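Local coordinates for ThiJ/pfpI family protein (PDB 3EFE), which is of uncharacterised function but belongs to the ThiJ/PfpI (DJ-1) family, whose related members include chaperones, proteases and glyoxalases, at residues I44-K50 with K62-L67; V12-D18 with I53-L59. One frame throughout, in Å; residues are numbered along the deposited sequence.

Contact 1 of 2, residues I44-K50 with K62-L67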
loop_
_atom_site.group_PDB
_atom_site.type_symbol
_atom_site.label_atom_id
_atom_site.label_comp_id
_atom_site.label_asym_id
_atom_site.label_seq_id
_atom_site.Cartn_x
_atom_site.Cartn_y
_atom_site.Cartn_z
ATOM N N ILE D 44 -12.566 5.378 8.726
ATOM C CA ILE D 44 -13.888 5.207 8.065
ATOM C C ILE D 44 -13.796 5.465 6.567
ATOM O O ILE D 44 -13.440 6.572 6.112
ATOM C CB ILE D 44 -14.979 6.133 8.670
ATOM C CG1 ILE D 44 -14.980 6.021 10.203
ATOM C CG2 ILE D 44 -16.393 5.743 8.100
ATOM C CD1 ILE D 44 -15.299 7.341 10.927
ATOM N N THR D 45 -14.091 4.469 5.767
ATOM C CA THR D 45 -14.058 4.688 4.323
ATOM C C THR D 45 -15.330 5.473 3.878
ATOM O O THR D 45 -16.434 5.131 4.286
ATOM C CB THR D 45 -13.822 3.384 3.493
ATOM O OG1 THR D 45 -14.891 2.490 3.657
ATOM C CG2 THR D 45 -12.540 2.689 3.894
ATOM N N VAL D 46 -15.147 6.555 3.104
ATOM C CA VAL D 46 -16.290 7.324 2.589
ATOM C C VAL D 46 -16.314 7.378 1.062
ATOM O O VAL D 46 -15.343 7.669 0.443
ATOM C CB VAL D 46 -16.481 8.734 3.203
ATOM C CG1 VAL D 46 -15.268 9.292 3.913
ATOM C CG2 VAL D 46 -16.966 9.681 2.135
ATOM N N GLY D 47 -17.438 6.991 0.477
ATOM C CA GLY D 47 -17.605 6.878 -0.960
ATOM C C GLY D 47 -18.389 8.067 -1.403
ATOM O O GLY D 47 -18.975 8.778 -0.538
ATOM N N ALA D 48 -18.392 8.316 -2.722
ATOM C CA ALA D 48 -19.297 9.341 -3.307
ATOM C C ALA D 48 -20.727 8.918 -3.007
ATOM O O ALA D 48 -21.581 9.766 -2.824
ATOM C CB ALA D 48 -19.094 9.531 -4.839
ATOM N N ASN D 49 -20.943 7.599 -2.966
ATOM C CA ASN D 49 -22.162 6.958 -2.594
ATOM C C ASN D 49 -21.792 5.542 -2.069
ATOM O O ASN D 49 -20.624 5.201 -2.010
ATOM C CB ASN D 49 -23.016 6.821 -3.815
ATOM C CG ASN D 49 -22.376 5.913 -4.850
ATOM O OD1 ASN D 49 -21.682 4.930 -4.528
ATOM N ND2 ASN D 49 -22.610 6.230 -6.109
ATOM N N LYS D 50 -22.795 4.711 -1.745
ATOM C CA LYS D 50 -22.619 3.450 -1.008
ATOM C C LYS D 50 -22.208 2.287 -1.886
ATOM O O LYS D 50 -21.939 1.194 -1.399
ATOM C CB LYS D 50 -23.888 3.138 -0.202
ATOM C CG LYS D 50 -24.115 4.181 0.943
ATOM C CD LYS D 50 -24.388 3.584 2.400
ATOM C CE LYS D 50 -23.179 2.774 3.018
ATOM N NZ LYS D 50 -22.598 1.653 2.087
ATOM N N LYS D 62 -16.318 -2.025 0.067
ATOM C CA LYS D 62 -17.635 -1.550 0.434
ATOM C C LYS D 62 -17.432 -0.330 1.269
ATOM O O LYS D 62 -16.865 -0.438 2.372
ATOM C CB LYS D 62 -18.372 -2.643 1.244
ATOM C CG LYS D 62 -19.842 -2.356 1.646
ATOM C CD LYS D 62 -20.726 -1.912 0.411
ATOM C CE LYS D 62 -22.255 -1.655 0.763
ATOM N NZ LYS D 62 -22.696 -2.429 1.978
ATOM N N PRO D 63 -17.829 0.855 0.750
ATOM C CA PRO D 63 -17.692 2.060 1.556
ATOM C C PRO D 63 -18.516 1.942 2.831
ATOM O O PRO D 63 -19.624 1.373 2.831
ATOM C CB PRO D 63 -18.225 3.173 0.627
ATOM C CG PRO D 63 -18.046 2.653 -0.674
ATOM C CD PRO D 63 -18.402 1.196 -0.559
ATOM N N ASP D 64 -17.924 2.420 3.921
ATOM C CA ASP D 64 -18.590 2.486 5.217
ATOM C C ASP D 64 -19.769 3.416 5.182
ATOM O O ASP D 64 -20.832 3.049 5.666
ATOM C CB ASP D 64 -17.631 2.965 6.303
ATOM C CG ASP D 64 -16.644 1.905 6.683
ATOM O OD1 ASP D 64 -17.006 0.744 6.522
ATOM O OD2 ASP D 64 -15.512 2.219 7.108
ATOM N N ILE D 65 -19.564 4.615 4.680
ATOM C CA ILE D 65 -20.582 5.593 4.572
ATOM C C ILE D 65 -20.459 6.343 3.232
ATOM O O ILE D 65 -19.476 6.190 2.485
ATOM C CB ILE D 65 -20.512 6.604 5.771
ATOM C CG1 ILE D 65 -19.325 7.609 5.619
ATOM C CG2 ILE D 65 -20.527 5.848 7.130
ATOM C CD1 ILE D 65 -19.024 8.471 6.870
ATOM N N SER D 66 -21.469 7.155 2.943
ATOM C CA SER D 66 -21.555 7.914 1.720
ATOM C C SER D 66 -21.186 9.315 2.064
ATOM O O SER D 66 -21.219 9.663 3.197
ATOM C CB SER D 66 -22.974 7.802 1.092
ATOM O OG SER D 66 -23.867 8.823 1.539
ATOM N N LEU D 67 -20.769 10.117 1.097
ATOM C CA LEU D 67 -20.353 11.484 1.418
ATOM C C LEU D 67 -21.407 12.226 2.235
ATOM O O LEU D 67 -21.072 12.926 3.173
ATOM C CB LEU D 67 -20.024 12.258 0.147
ATOM C CG LEU D 67 -19.490 13.690 0.324
ATOM C CD1 LEU D 67 -18.351 13.771 1.358
ATOM C CD2 LEU D 67 -19.065 14.283 -1.063
HETATM O O HOH W 1 -14.441 -0.235 3.535
#

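Contact 2 of 2, residues V12-D18 with I53-L59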
loop_
_atom_site.group_PDB
_atom_site.type_symbol
_atom_site.label_atom_id
_atom_site.label_comp_id
_atom_site.label_asym_id
_atom_site.label_seq_id
_atom_site.Cartn_x
_atom_site.Cartn_y
_atom_site.Cartn_z
ATOM N N VAL D 12 -12.909 6.733 -0.758
ATOM C CA VAL D 12 -12.794 5.528 -1.618
ATOM C C VAL D 12 -13.582 5.688 -2.934
ATOM O O VAL D 12 -14.732 6.122 -2.928
ATOM C CB VAL D 12 -13.148 4.150 -0.808
ATOM C CG1 VAL D 12 -12.183 4.000 0.374
ATOM C CG2 VAL D 12 -14.562 4.094 -0.362
ATOM N N PHE D 13 -12.917 5.375 -4.052
ATOM C CA PHE D 13 -13.446 5.552 -5.442
ATOM C C PHE D 13 -12.807 4.581 -6.391
ATOM O O PHE D 13 -11.679 4.150 -6.178
ATOM C CB PHE D 13 -13.266 6.961 -5.998
ATOM C CG PHE D 13 -11.851 7.473 -5.938
ATOM C CD1 PHE D 13 -11.057 7.452 -7.052
ATOM C CD2 PHE D 13 -11.329 7.988 -4.742
ATOM C CE1 PHE D 13 -9.789 7.898 -6.997
ATOM C CE2 PHE D 13 -10.050 8.428 -4.666
ATOM C CZ PHE D 13 -9.268 8.393 -5.794
ATOM N N ASN D 14 -13.532 4.261 -7.472
ATOM C CA ASN D 14 -13.017 3.346 -8.454
ATOM C C ASN D 14 -11.710 3.890 -8.920
ATOM O O ASN D 14 -11.644 5.071 -9.236
ATOM C CB ASN D 14 -13.899 3.260 -9.691
ATOM C CG ASN D 14 -15.179 2.460 -9.480
ATOM O OD1 ASN D 14 -16.199 2.863 -10.008
ATOM N ND2 ASN D 14 -15.139 1.349 -8.731
ATOM N N THR D 15 -10.690 3.023 -8.971
ATOM C CA THR D 15 -9.399 3.381 -9.527
ATOM C C THR D 15 -8.413 3.873 -8.453
ATOM O O THR D 15 -7.284 4.188 -8.786
ATOM C CB THR D 15 -9.544 4.494 -10.667
ATOM O OG1 THR D 15 -9.918 3.879 -11.939
ATOM C CG2 THR D 15 -8.327 5.243 -10.828
ATOM N N MET D 16 -8.819 3.959 -7.166
ATOM C CA MET D 16 -7.867 4.524 -6.166
ATOM C C MET D 16 -6.591 3.706 -6.161
ATOM O O MET D 16 -6.593 2.469 -6.274
ATOM C CB MET D 16 -8.477 4.696 -4.783
ATOM C CG MET D 16 -9.110 3.451 -4.092
ATOM S SD MET D 16 -9.885 3.760 -2.540
ATOM C CE MET D 16 -8.816 4.753 -1.932
ATOM N N SER D 17 -5.494 4.425 -6.129
ATOM C CA SER D 17 -4.129 3.850 -6.129
ATOM C C SER D 17 -3.713 3.240 -4.757
ATOM O O SER D 17 -3.460 3.975 -3.843
ATOM C CB SER D 17 -3.177 4.968 -6.527
ATOM O OG SER D 17 -3.508 5.442 -7.841
ATOM N N ASP D 18 -3.599 1.914 -4.689
ATOM C CA ASP D 18 -3.405 1.129 -3.465
ATOM C C ASP D 18 -2.135 1.417 -2.700
ATOM O O ASP D 18 -2.122 1.364 -1.452
ATOM C CB ASP D 18 -3.380 -0.383 -3.778
ATOM C CG ASP D 18 -4.663 -0.861 -4.508
ATOM O OD1 ASP D 18 -5.435 -1.662 -3.964
ATOM O OD2 ASP D 18 -4.878 -0.412 -5.624
ATOM N N ILE D 53 -16.642 -0.019 -4.810
ATOM C CA ILE D 53 -15.593 0.557 -5.645
ATOM C C ILE D 53 -14.567 -0.534 -5.817
ATOM O O ILE D 53 -14.553 -1.507 -5.083
ATOM C CB ILE D 53 -15.028 1.850 -5.013
ATOM C CG1 ILE D 53 -14.124 1.610 -3.784
ATOM C CG2 ILE D 53 -16.186 2.706 -4.543
ATOM C CD1 ILE D 53 -12.705 1.227 -4.049
ATOM N N THR D 54 -13.757 -0.409 -6.844
ATOM C CA THR D 54 -12.698 -1.354 -7.192
ATOM C C THR D 54 -11.363 -0.525 -7.252
ATOM O O THR D 54 -11.266 0.495 -7.966
ATOM C CB THR D 54 -12.989 -1.970 -8.564
ATOM O OG1 THR D 54 -14.267 -2.617 -8.541
ATOM C CG2 THR D 54 -11.905 -3.023 -8.944
ATOM N N THR D 55 -10.369 -0.905 -6.476
ATOM C CA THR D 55 -9.108 -0.143 -6.494
ATOM C C THR D 55 -8.418 -0.349 -7.816
ATOM O O THR D 55 -8.818 -1.200 -8.535
ATOM C CB THR D 55 -8.171 -0.487 -5.281
ATOM O OG1 THR D 55 -7.700 -1.814 -5.403
ATOM C CG2 THR D 55 -8.914 -0.316 -3.932
ATOM N N MET D 56 -7.413 0.465 -8.166
ATOM C CA MET D 56 -6.480 0.136 -9.264
ATOM C C MET D 56 -5.907 -1.252 -9.188
ATOM O O MET D 56 -5.664 -1.838 -10.222
ATOM C CB MET D 56 -5.320 1.170 -9.355
ATOM C CG MET D 56 -4.380 1.066 -10.632
ATOM S SD MET D 56 -3.054 2.235 -10.488
ATOM C CE MET D 56 -2.019 1.689 -11.783
ATOM N N GLY D 57 -5.655 -1.770 -7.978
ATOM C CA GLY D 57 -5.176 -3.091 -7.786
ATOM C C GLY D 57 -6.276 -4.142 -7.874
ATOM O O GLY D 57 -6.004 -5.327 -7.879
ATOM N N GLY D 58 -7.531 -3.736 -7.981
ATOM C CA GLY D 58 -8.612 -4.686 -8.252
ATOM C C GLY D 58 -9.360 -5.110 -7.029
ATOM O O GLY D 58 -10.112 -6.050 -7.078
ATOM N N LEU D 59 -9.159 -4.430 -5.894
ATOM C CA LEU D 59 -9.818 -4.832 -4.670
ATOM C C LEU D 59 -11.213 -4.241 -4.621
ATOM O O LEU D 59 -11.346 -3.070 -4.748
ATOM C CB LEU D 59 -9.005 -4.371 -3.491
ATOM C CG LEU D 59 -7.538 -4.786 -3.336
ATOM C CD1 LEU D 59 -7.062 -4.015 -2.068
ATOM C CD2 LEU D 59 -7.372 -6.338 -3.232
#

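Contact 1 of 2, residues I44-K50 with K62-L67
Thr-45 and Asp-64 hold each other by two bonds running in opposite directions. Thr-45 N donates to Asp-64 OD2 (3.0 Å), which it meets from above the carboxylate plane. Asp-64 N donates back to Thr-45 OG1 (3.0 Å). A chi1 of 64° turns OG1 toward Asp-64 N. A water joins Thr-45 OG1 to Lys-62 O. The backbone bonds of a parallel strand pair follow: Ile-65 N to Thr-45 O at 3.2 Å and Gly-47 N to Ile-65 O at 3.0 Å. A weak bond from Leu-67 N to Gly-47 O ends the pairing. Beyond the strand, the bent chain of Lys-50 curls back, and its NZ bonds Pro-63 O (3.1 Å). Lys-50 NZ and Lys-62 NZ are 4.1 Å apart, like charges near each other.

Packing completes the contact. Val-46 CB rests on Ile-65 CG1 (3.9 Å), and Ile-44 CG2 lies against Asp-64 CB (3.5 Å). Phe-9 of strand 8-11 touches Ile-44, Val-46 and Ile-65. Strand 65-66 pairs in parallel with strand 43-47 and is outermost, within this chain, in the mainly parallel central sheet, as in the Rossmann-like core of the DJ-1/PfpI family.

Contact 2 of 2, residues V12-D18 with I53-L59
The carboxylate of Asp-18 is gripped along its two oxygens by the turn from Thr-55 to Gly-58. Thr-55 OG1 donates to the syn lone pair of OD1 of Asp-18 (2.7 Å). Gly-57 N reaches Asp-18 OD2 (2.8 Å), also on the syn side but 34° out of the carboxylate plane. These two bonds should restrain rotation of the group. Leu-59 CD1 packs against Asp-18 OD1, and Ile-25 of the second subunit packs on Asp-18 as well. A second flat group, the ring of Phe-13, has Met-16 CB of the same segment, 12-18, over one face, offset toward the rim. Trp-86 and His-91 meet this ring edge-to-face.

Thr-55 OG1 has a second role: it accepts from Leu-59 N (3.0 Å), so one hydroxyl links the turn to Asp-18. A chi1 of 68° brings OG1 round to where it can reach both Asp-18 OD1 and Leu-59 N. Two backbone bonds join the segments, Thr-15 N to Thr-54 O (2.8 Å) and Met-56 N to Met-16 O (2.9 Å).

Ile-53 fills the apolar side. Its CG1 meets Val-12 CB (4.0 Å), and its CD1 meets Met-16 SD (4.1 Å), the two side chains crossing at about a right angle. Met-16 CG also touches Thr-55 CG2.

Segment 12-18 contains a type II turn from Phe-13 to Met-16. It docks on a beta hairpin whose strands are 53-54 and 60-61. Thr-55 to Gly-58 form a type I turn, and Gly-58, with positive phi, supplies the G1 bulge of this hairpin.

How the contacts relate
From the N terminus, strand 8-11 runs into segment 12-18, which leads to helix 18-30. Strand 43-47 comes next, then the small hairpin, then strand 65-66. Contact 2 closes the long loop from 12-18 to 53-59, through helix 18-30 and strand 43-47. Contact 1 closes the shorter loop from 44-50 to 62-67, with the hairpin inside it. The segments alternate, so the two closures cross rather than nest. They meet at Val-12: its N probably bonds Val-46 O, and its methyls pack on Thr-45 and Pro-63. Together they tie the sheet edge, the hairpin and the segment leading into helix 18-30 into one region, which also touches the second subunit.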